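Local atomic coordinates of single-stranded DNA-binding protein (PDB entry 4GS3), a protein that probably binds single-stranded DNA through this N-terminal OB-fold domain, the part of a longer primosomal PriB protein that is described here. Residues N11-L16 / K73-L78; N37-V42 / K49-I54; N58-G63 / V97-I102. All blocks are in the same frame, centred on the assembly; numbering follows the deposited sequence.

How the interactions relate
The three contacts illustrate how an OB fold is assembled from local and distant pieces of chain: a hairpin, a distant strand pair and a loop laid on a strand. From the N terminus, the chain enters strand 14-20, which pairs with strand 71-82 much later; interaction 1 thus closes the longest of the loops with 56 intervening residues. Nested within it, interaction 2 is the hairpin of strands 33-43 and 49-57. Interaction 3 begins in the loop after that hairpin and ends on strand 93-105, so its segments alternate with those of interaction 1, and the two cross. Leu16 and Ile74 pack on Ile54, joining interactions 1 and 2, while a Glu75-Arg100 salt bridge joins interactions 1 and 3.

Interaction 1. Residues N11-L16 / K73-L78; sequences NNTVTL and KIEGQL
Asn12 and Leu78 meet just ahead of the antiparallel pairing of strand 14-20 with strand 71-82 in the OB-fold barrel, and here a side chain does the work of a backbone. The Asn12 amide lies against the Leu78 main chain and makes two bonds with it: OD1 accepts from Leu78 N at 2.9 Å, and ND2 donates to Leu78 O, also at 2.9 Å, with a nearly straight N-H (168°). Leu78 O lies close to the amide plane, so the pair of bonds fixes the rotation of the group. With its CG opposite the backbone N (chi1 180°), Asn12 reaches over to the neighbouring strand, and its amide also rests on Gln77 CG. The Gln77 amide itself turns to Arg79, which binds its OE1, while its NE2 makes a weak bond to a water that also donates to Asn11 OD1.

Regular pairing follows, with Val14 opposite Gly76 and Leu16 opposite Ile74, each pair joined by two backbone bonds. The side chains of Leu16 and Ile74 point to the same face as Val14, where Leu16 packs on Leu40, Leu52 and Ile54. Val14 CG2 meets Leu78 CB at 3.9 Å.

On the other face stand Thr15 and Glu75. Thr15 directs its methyl CG2 against Lys73 CE, 3.7 Å away, the fully extended lysine chain passing it at a slant. Glu75 bends at its second torsion (chi2 -80°), which carries the carboxylate diagonally across to Thr13, in the direction of Gln77. Its OE1 has two partners, the Thr13 hydroxyl and the guanidinium of Arg100, an arrangement that would be expected to favour the charged carboxylate. Thr13 OG1 donates to Glu75 OE1 at 2.6 Å, and OE1 accepts with its anti lone pair, the one facing away from OE2.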
loop_
_atom_site.group_PDB
_atom_site.type_symbol
_atom_site.label_atom_id
_atom_site.label_comp_id
_atom_site.label_asym_id
_atom_site.label_seq_id
_atom_site.Cartn_x
_atom_site.Cartn_y
_atom_site.Cartn_z
ATOM N N ASN A 11 14.842 2.302 -11.157
ATOM C CA ASN A 11 15.067 0.956 -11.526
ATOM C C ASN A 11 14.081 0.011 -10.878
ATOM O O ASN A 11 14.192 -1.205 -11.064
ATOM C CB ASN A 11 16.474 0.497 -11.233
ATOM C CG ASN A 11 16.785 0.347 -9.787
ATOM O OD1 ASN A 11 16.002 0.737 -8.943
ATOM N ND2 ASN A 11 17.944 -0.269 -9.485
ATOM N N ASN A 12 13.118 0.514 -10.102
ATOM C CA ASN A 12 12.188 -0.307 -9.364
ATOM C C ASN A 12 11.012 0.601 -9.047
ATOM O O ASN A 12 11.060 1.396 -8.100
ATOM C CB ASN A 12 12.842 -0.883 -8.134
ATOM C CG ASN A 12 11.953 -1.741 -7.307
ATOM O OD1 ASN A 12 10.712 -1.683 -7.446
ATOM N ND2 ASN A 12 12.547 -2.552 -6.454
ATOM N N THR A 13 9.949 0.499 -9.849
ATOM C CA THR A 13 8.814 1.366 -9.672
ATOM C C THR A 13 7.555 0.534 -9.925
ATOM O O THR A 13 7.462 -0.204 -10.878
ATOM C CB THR A 13 8.870 2.590 -10.576
ATOM O OG1 THR A 13 7.727 3.436 -10.395
ATOM C CG2 THR A 13 8.923 2.172 -12.048
ATOM N N VAL A 14 6.587 0.774 -9.073
ATOM C CA VAL A 14 5.282 0.136 -9.127
ATOM C C VAL A 14 4.226 1.230 -9.054
ATOM O O VAL A 14 4.298 2.083 -8.176
ATOM C CB VAL A 14 5.077 -0.803 -7.905
ATOM C CG1 VAL A 14 3.684 -1.482 -8.007
ATOM C CG2 VAL A 14 6.187 -1.840 -7.844
ATOM N N THR A 15 3.264 1.205 -9.964
ATOM C CA THR A 15 2.084 2.097 -9.885
ATOM C C THR A 15 0.856 1.209 -9.847
ATOM O O THR A 15 0.683 0.333 -10.708
ATOM C CB THR A 15 2.046 3.078 -11.044
ATOM O OG1 THR A 15 3.226 3.882 -11.023
ATOM C CG2 THR A 15 0.831 4.000 -10.894
ATOM N N LEU A 16 -0.024 1.481 -8.877
ATOM C CA LEU A 16 -1.260 0.722 -8.689
ATOM C C LEU A 16 -2.412 1.682 -8.476
ATOM O O LEU A 16 -2.253 2.695 -7.768
ATOM C CB LEU A 16 -1.166 -0.173 -7.459
ATOM C CG LEU A 16 -0.014 -1.196 -7.465
ATOM C CD1 LEU A 16 0.083 -1.849 -6.114
ATOM C CD2 LEU A 16 -0.184 -2.248 -8.550
ATOM N N LYS A 73 -4.428 5.795 -5.620
ATOM C CA LYS A 73 -3.311 5.567 -6.536
ATOM C C LYS A 73 -2.044 5.556 -5.695
ATOM O O LYS A 73 -1.799 6.506 -4.921
ATOM C CB LYS A 73 -3.220 6.627 -7.603
ATOM C CG LYS A 73 -2.084 6.430 -8.576
ATOM C CD LYS A 73 -2.063 7.451 -9.673
ATOM C CE LYS A 73 -0.987 7.232 -10.665
ATOM N NZ LYS A 73 -0.852 8.317 -11.679
ATOM N N ILE A 74 -1.224 4.522 -5.840
ATOM C CA ILE A 74 0.006 4.354 -5.124
ATOM C C ILE A 74 1.155 4.257 -6.091
ATOM O O ILE A 74 1.050 3.531 -7.101
ATOM C CB ILE A 74 -0.004 3.098 -4.244
ATOM C CG1 ILE A 74 -1.101 3.253 -3.170
ATOM C CG2 ILE A 74 1.308 2.760 -3.613
ATOM C CD1 ILE A 74 -1.420 2.016 -2.428
ATOM N N GLU A 75 2.249 4.935 -5.800
ATOM C CA GLU A 75 3.521 4.703 -6.422
ATOM C C GLU A 75 4.465 4.197 -5.347
ATOM O O GLU A 75 4.525 4.764 -4.259
ATOM C CB GLU A 75 4.162 5.917 -7.103
ATOM C CG GLU A 75 5.344 5.497 -8.023
ATOM C CD GLU A 75 6.684 5.197 -7.428
ATOM O OE1 GLU A 75 7.480 4.404 -7.983
ATOM O OE2 GLU A 75 6.966 5.721 -6.309
ATOM N N GLY A 76 5.280 3.195 -5.653
ATOM C CA GLY A 76 6.251 2.726 -4.710
ATOM C C GLY A 76 7.257 1.768 -5.311
ATOM O O GLY A 76 7.359 1.632 -6.495
ATOM N N GLN A 77 7.996 1.167 -4.422
ATOM C CA GLN A 77 9.122 0.309 -4.733
ATOM C C GLN A 77 8.755 -1.112 -4.360
ATOM O O GLN A 77 8.270 -1.325 -3.228
ATOM C CB GLN A 77 10.331 0.744 -3.905
ATOM C CG GLN A 77 11.660 0.107 -4.206
ATOM C CD GLN A 77 12.784 0.693 -3.358
ATOM O OE1 GLN A 77 12.614 0.841 -2.150
ATOM N NE2 GLN A 77 13.848 1.089 -3.976
ATOM N N LEU A 78 8.995 -2.108 -5.195
ATOM C CA LEU A 78 8.728 -3.489 -4.819
ATOM C C LEU A 78 9.932 -3.975 -4.011
ATOM O O LEU A 78 11.043 -4.038 -4.533
ATOM C CB LEU A 78 8.505 -4.379 -6.035
ATOM C CG LEU A 78 8.033 -5.783 -5.791
ATOM C CD1 LEU A 78 6.684 -5.812 -5.062
ATOM C CD2 LEU A 78 7.923 -6.573 -7.101
HETATM O O HOH W 1 15.699 0.338 -6.236
#

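Interaction 2. Residues N37-V42 / K49-I54; sequences NFILEV and KDYLPI
One face of the Phe38 ring is covered by Ile54, whose CB sits 3.8 Å from the ring centroid, 17° off the normal, in a CH-pi contact; the CG2 methyl reaches the ring atom CE1 at 3.6 Å. The Tyr51 ring is met at its edge instead, by Glu41 OE2 and Ile39 CG2. Both rings belong to the antiparallel hairpin of strands 33-43 and 49-57 in the OB-fold barrel, and they lie on its two faces.

Phe38 has its CG wedged between the backbone N and carbonyl carbon (chi1 67°), which brings the ring over Ile54. On that inward face Leu40 CB touches Ile54 CG1, Val42 CG2 meets Leu52 CD1, and Leu16 and Ile74 of other strands add to the packing. Six backbone bonds join Phe38, Leu40 and Val42 to Ile54, Leu52 and Asp50.

Across the outer face, the extended Glu41 chain runs side by side with Tyr51, and Lys49 folds its methylenes over Glu41 while its amine goes to Glu47 O. Phe21 also meets the Tyr51 ring. The carboxylate is turned 43° from the ring, and Tyr51 OH donates to Glu41 OE2 at 2.9 Å.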
loop_
_atom_site.group_PDB
_atom_site.type_symbol
_atom_site.label_atom_id
_atom_site.label_comp_id
_atom_site.label_asym_id
_atom_site.label_seq_id
_atom_site.Cartn_x
_atom_site.Cartn_y
_atom_site.Cartn_z
ATOM N N ASN A 37 0.857 -2.099 7.227
ATOM C CA ASN A 37 0.658 -2.949 6.074
ATOM C C ASN A 37 -0.824 -3.041 5.755
ATOM O O ASN A 37 -1.659 -3.030 6.666
ATOM C CB ASN A 37 1.117 -4.383 6.429
ATOM C CG ASN A 37 2.594 -4.530 6.640
ATOM O OD1 ASN A 37 3.426 -3.990 5.919
ATOM N ND2 ASN A 37 2.951 -5.308 7.642
ATOM N N PHE A 38 -1.174 -3.186 4.476
ATOM C CA PHE A 38 -2.540 -3.446 4.087
ATOM C C PHE A 38 -2.525 -4.112 2.713
ATOM O O PHE A 38 -1.533 -4.048 1.998
ATOM C CB PHE A 38 -3.410 -2.197 4.088
ATOM C CG PHE A 38 -3.080 -1.158 3.074
ATOM C CD1 PHE A 38 -2.095 -0.215 3.303
ATOM C CD2 PHE A 38 -3.768 -1.097 1.879
ATOM C CE1 PHE A 38 -1.822 0.785 2.405
ATOM C CE2 PHE A 38 -3.502 -0.097 0.962
ATOM C CZ PHE A 38 -2.535 0.847 1.246
ATOM N N ILE A 39 -3.657 -4.695 2.323
ATOM C CA ILE A 39 -3.819 -5.270 1.006
ATOM C C ILE A 39 -4.658 -4.365 0.130
ATOM O O ILE A 39 -5.692 -3.850 0.566
ATOM C CB ILE A 39 -4.510 -6.647 1.137
ATOM C CG1 ILE A 39 -3.683 -7.589 2.026
ATOM C CG2 ILE A 39 -4.804 -7.260 -0.241
ATOM C CD1 ILE A 39 -2.260 -7.799 1.593
ATOM N N LEU A 40 -4.202 -4.179 -1.104
ATOM C CA LEU A 40 -4.898 -3.405 -2.120
ATOM C C LEU A 40 -5.515 -4.366 -3.123
ATOM O O LEU A 40 -4.814 -5.246 -3.641
ATOM C CB LEU A 40 -3.900 -2.456 -2.814
ATOM C CG LEU A 40 -4.534 -1.372 -3.680
ATOM C CD1 LEU A 40 -5.125 -0.287 -2.812
ATOM C CD2 LEU A 40 -3.504 -0.823 -4.661
ATOM N N GLU A 41 -6.797 -4.185 -3.441
ATOM C CA GLU A 41 -7.460 -4.937 -4.499
ATOM C C GLU A 41 -7.379 -4.150 -5.789
ATOM O O GLU A 41 -7.878 -3.011 -5.861
ATOM C CB GLU A 41 -8.926 -5.190 -4.119
ATOM C CG GLU A 41 -9.726 -5.952 -5.132
ATOM C CD GLU A 41 -11.190 -6.049 -4.734
ATOM O OE1 GLU A 41 -11.803 -4.961 -4.675
ATOM O OE2 GLU A 41 -11.655 -7.175 -4.492
ATOM N N VAL A 42 -6.788 -4.720 -6.817
ATOM C CA VAL A 42 -6.576 -4.059 -8.075
ATOM C C VAL A 42 -7.234 -4.857 -9.184
ATOM O O VAL A 42 -6.826 -5.989 -9.451
ATOM C CB VAL A 42 -5.057 -3.862 -8.396
ATOM C CG1 VAL A 42 -4.855 -3.126 -9.691
ATOM C CG2 VAL A 42 -4.405 -3.097 -7.234
ATOM N N LYS A 49 -9.357 -10.035 -9.861
ATOM C CA LYS A 49 -8.648 -9.111 -8.999
ATOM C C LYS A 49 -7.293 -9.648 -8.607
ATOM O O LYS A 49 -7.136 -10.840 -8.364
ATOM C CB LYS A 49 -9.415 -8.856 -7.695
ATOM C CG LYS A 49 -10.880 -8.523 -7.884
ATOM C CD LYS A 49 -11.093 -7.224 -8.576
ATOM C CE LYS A 49 -12.535 -6.754 -8.399
ATOM N NZ LYS A 49 -13.400 -7.549 -9.323
ATOM N N ASP A 50 -6.332 -8.739 -8.472
ATOM C CA ASP A 50 -5.075 -8.987 -7.768
ATOM C C ASP A 50 -5.132 -8.391 -6.386
ATOM O O ASP A 50 -5.686 -7.302 -6.208
ATOM C CB ASP A 50 -3.899 -8.436 -8.578
ATOM C CG ASP A 50 -3.715 -9.225 -9.860
ATOM O OD1 ASP A 50 -3.376 -10.429 -9.749
ATOM O OD2 ASP A 50 -3.903 -8.663 -10.975
ATOM N N TYR A 51 -4.594 -9.108 -5.415
ATOM C CA TYR A 51 -4.570 -8.716 -4.030
ATOM C C TYR A 51 -3.109 -8.496 -3.653
ATOM O O TYR A 51 -2.327 -9.453 -3.579
ATOM C CB TYR A 51 -5.205 -9.788 -3.123
ATOM C CG TYR A 51 -6.673 -9.889 -3.472
ATOM C CD1 TYR A 51 -7.544 -8.889 -3.087
ATOM C CD2 TYR A 51 -7.184 -10.952 -4.173
ATOM C CE1 TYR A 51 -8.884 -8.914 -3.352
ATOM C CE2 TYR A 51 -8.565 -11.000 -4.513
ATOM C CZ TYR A 51 -9.368 -9.968 -4.094
ATOM O OH TYR A 51 -10.708 -9.956 -4.393
ATOM N N LEU A 52 -2.730 -7.233 -3.476
ATOM C CA LEU A 52 -1.342 -6.834 -3.464
ATOM C C LEU A 52 -0.955 -6.211 -2.135
ATOM O O LEU A 52 -1.695 -5.413 -1.579
ATOM C CB LEU A 52 -1.032 -5.872 -4.606
ATOM C CG LEU A 52 -1.414 -6.429 -5.967
ATOM C CD1 LEU A 52 -1.175 -5.464 -7.075
ATOM C CD2 LEU A 52 -0.689 -7.731 -6.291
ATOM N N PRO A 53 0.217 -6.573 -1.621
ATOM C CA PRO A 53 0.668 -6.060 -0.310
ATOM C C PRO A 53 1.290 -4.690 -0.422
ATOM O O PRO A 53 2.162 -4.444 -1.266
ATOM C CB PRO A 53 1.728 -7.077 0.068
ATOM C CG PRO A 53 2.347 -7.474 -1.263
ATOM C CD PRO A 53 1.173 -7.526 -2.191
ATOM N N ILE A 54 0.839 -3.788 0.442
ATOM C CA ILE A 54 1.352 -2.444 0.533
ATOM C C ILE A 54 1.915 -2.217 1.953
ATOM O O ILE A 54 1.326 -2.676 2.930
ATOM C CB ILE A 54 0.264 -1.383 0.262
ATOM C CG1 ILE A 54 -0.624 -1.724 -0.942
ATOM C CG2 ILE A 54 0.873 -0.011 0.127
ATOM C CD1 ILE A 54 0.073 -1.858 -2.273
HETATM O O HOH W 2 -4.485 -6.083 -11.326
#

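Interaction 3. Residues N58-G63 / V97-I102; sequences NRLFEG and VFARDI
Leu60 reaches across to Ala99, Arg100 and Ile102, and has by far the largest share of the surface buried here. Its two methyls fork over the backbone of the other segment: CD1 lies 3.3 Å from Ala99 O, and CD2 lies 3.5 Å from Arg100 O. The contact is therefore largely methyl against carbonyl oxygen, with the Ala99 methyl CB adding an apolar touch to CD1 at 4.2 Å.

The segment 58-63 is part of the loop that follows strand 49-57 in the OB fold, and it lies against the place where strand 93-105 turns a corner. At that corner Arg100 and Asp101 both face Glu75, forming a classic beta bulge. The Arg100 side chain leaves its backbone away from segment 58-63, and its guanidinium forms a salt bridge with Glu75 and bonds to Asn12 O.

Ile102 is the second contributor, and it also packs on Val72 and Ile74. Its CG2 occupies the cramped site between the backbone N and the carbonyl carbon and faces Leu60 O at 3.5 Å. Farther along, the same methyl brushes Phe61 CB, though the Phe61 ring itself leads off toward Leu24, Leu66 and Ile56.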
loop_
_atom_site.group_PDB
_atom_site.type_symbol
_atom_site.label_atom_id
_atom_site.label_comp_id
_atom_site.label_asym_id
_atom_site.label_seq_id
_atom_site.Cartn_x
_atom_site.Cartn_y
_atom_site.Cartn_z
ATOM N N ASN A 58 3.259 6.225 8.323
ATOM C CA ASN A 58 2.198 7.194 8.622
ATOM C C ASN A 58 2.650 8.608 8.290
ATOM O O ASN A 58 1.757 9.429 8.228
ATOM C CB ASN A 58 1.655 7.150 10.030
ATOM C CG ASN A 58 2.624 7.586 11.080
ATOM O OD1 ASN A 58 3.819 7.606 10.823
ATOM N ND2 ASN A 58 2.130 7.910 12.242
ATOM N N ARG A 59 3.880 8.861 7.949
ATOM C CA ARG A 59 4.215 10.167 7.362
ATOM C C ARG A 59 3.485 10.432 6.066
ATOM O O ARG A 59 3.287 11.561 5.715
ATOM C CB ARG A 59 5.697 10.312 7.013
ATOM C CG ARG A 59 6.682 9.722 7.953
ATOM C CD ARG A 59 8.036 10.385 7.947
ATOM N NE ARG A 59 8.028 11.067 9.211
ATOM C CZ ARG A 59 7.809 12.368 9.369
ATOM N NH1 ARG A 59 7.691 12.853 10.590
ATOM N NH2 ARG A 59 7.671 13.154 8.305
ATOM N N LEU A 60 3.161 9.403 5.295
ATOM C CA LEU A 60 2.637 9.683 3.959
ATOM C C LEU A 60 1.169 9.854 3.747
ATOM O O LEU A 60 0.677 10.144 2.650
ATOM C CB LEU A 60 2.931 8.443 3.081
ATOM C CG LEU A 60 4.316 8.451 2.506
ATOM C CD1 LEU A 60 4.415 7.206 1.619
ATOM C CD2 LEU A 60 4.699 9.671 1.684
ATOM N N PHE A 61 0.485 9.512 4.840
ATOM C CA PHE A 61 -0.990 9.563 4.638
ATOM C C PHE A 61 -1.543 10.455 5.727
ATOM O O PHE A 61 -2.754 10.434 6.004
ATOM C CB PHE A 61 -1.611 8.188 4.538
ATOM C CG PHE A 61 -1.598 7.275 5.756
ATOM C CD1 PHE A 61 -0.548 6.395 6.020
ATOM C CD2 PHE A 61 -2.667 7.310 6.652
ATOM C CE1 PHE A 61 -0.548 5.554 7.115
ATOM C CE2 PHE A 61 -2.660 6.477 7.755
ATOM C CZ PHE A 61 -1.593 5.646 8.023
ATOM N N GLU A 62 -0.670 11.279 6.303
ATOM C CA GLU A 62 -1.210 12.368 7.087
ATOM C C GLU A 62 -2.212 13.143 6.235
ATOM O O GLU A 62 -1.990 13.436 5.062
ATOM C CB GLU A 62 -0.132 13.336 7.551
ATOM C CG GLU A 62 -0.621 13.935 8.876
ATOM C CD GLU A 62 -0.064 13.119 10.045
ATOM O OE1 GLU A 62 1.072 13.455 10.434
ATOM O OE2 GLU A 62 -0.728 12.184 10.539
ATOM N N GLY A 63 -3.352 13.377 6.828
ATOM C CA GLY A 63 -4.417 14.078 6.129
ATOM C C GLY A 63 -5.474 13.164 5.567
ATOM O O GLY A 63 -6.661 13.474 5.405
ATOM N N VAL A 97 4.874 -3.711 -1.607
ATOM C CA VAL A 97 5.015 -2.467 -2.340
ATOM C C VAL A 97 5.188 -1.405 -1.270
ATOM O O VAL A 97 4.232 -1.065 -0.557
ATOM C CB VAL A 97 3.833 -2.204 -3.246
ATOM C CG1 VAL A 97 4.042 -0.839 -3.947
ATOM C CG2 VAL A 97 3.614 -3.314 -4.251
ATOM N N PHE A 98 6.386 -0.864 -1.161
ATOM C CA PHE A 98 6.721 0.147 -0.188
ATOM C C PHE A 98 6.361 1.488 -0.797
ATOM O O PHE A 98 6.980 1.956 -1.748
ATOM C CB PHE A 98 8.203 0.063 0.165
ATOM C CG PHE A 98 8.600 0.896 1.343
ATOM C CD1 PHE A 98 8.456 0.406 2.631
ATOM C CD2 PHE A 98 9.135 2.131 1.172
ATOM C CE1 PHE A 98 8.850 1.132 3.719
ATOM C CE2 PHE A 98 9.530 2.900 2.267
ATOM C CZ PHE A 98 9.373 2.396 3.546
ATOM N N ALA A 99 5.308 2.133 -0.245
ATOM C CA ALA A 99 4.748 3.298 -0.857
ATOM C C ALA A 99 5.686 4.492 -0.723
ATOM O O ALA A 99 6.251 4.744 0.314
ATOM C CB ALA A 99 3.386 3.620 -0.217
ATOM N N ARG A 100 5.790 5.215 -1.833
ATOM C CA ARG A 100 6.453 6.518 -1.861
ATOM C C ARG A 100 5.436 7.633 -2.012
ATOM O O ARG A 100 5.726 8.766 -1.568
ATOM C CB ARG A 100 7.481 6.542 -3.008
ATOM C CG ARG A 100 8.641 5.676 -2.611
ATOM C CD ARG A 100 9.735 5.863 -3.643
ATOM N NE ARG A 100 9.447 5.124 -4.925
ATOM C CZ ARG A 100 10.275 4.293 -5.552
ATOM N NH1 ARG A 100 9.927 3.717 -6.685
ATOM N NH2 ARG A 100 11.485 4.023 -5.080
ATOM N N ASP A 101 4.308 7.408 -2.653
ATOM C CA ASP A 101 3.303 8.412 -2.878
ATOM C C ASP A 101 1.974 7.731 -2.858
ATOM O O ASP A 101 1.823 6.596 -3.338
ATOM C CB ASP A 101 3.487 9.140 -4.225
ATOM C CG ASP A 101 2.416 10.245 -4.250
ATOM O OD1 ASP A 101 2.275 11.034 -3.309
ATOM O OD2 ASP A 101 1.634 10.340 -5.195
ATOM N N ILE A 102 0.990 8.398 -2.249
ATOM C CA ILE A 102 -0.362 7.881 -2.219
ATOM C C ILE A 102 -1.309 9.071 -2.412
ATOM O O ILE A 102 -1.069 10.149 -1.837
ATOM C CB ILE A 102 -0.681 7.075 -0.969
ATOM C CG1 ILE A 102 -2.041 6.308 -1.055
ATOM C CG2 ILE A 102 -0.615 7.925 0.285
ATOM C CD1 ILE A 102 -2.134 5.113 -0.107
#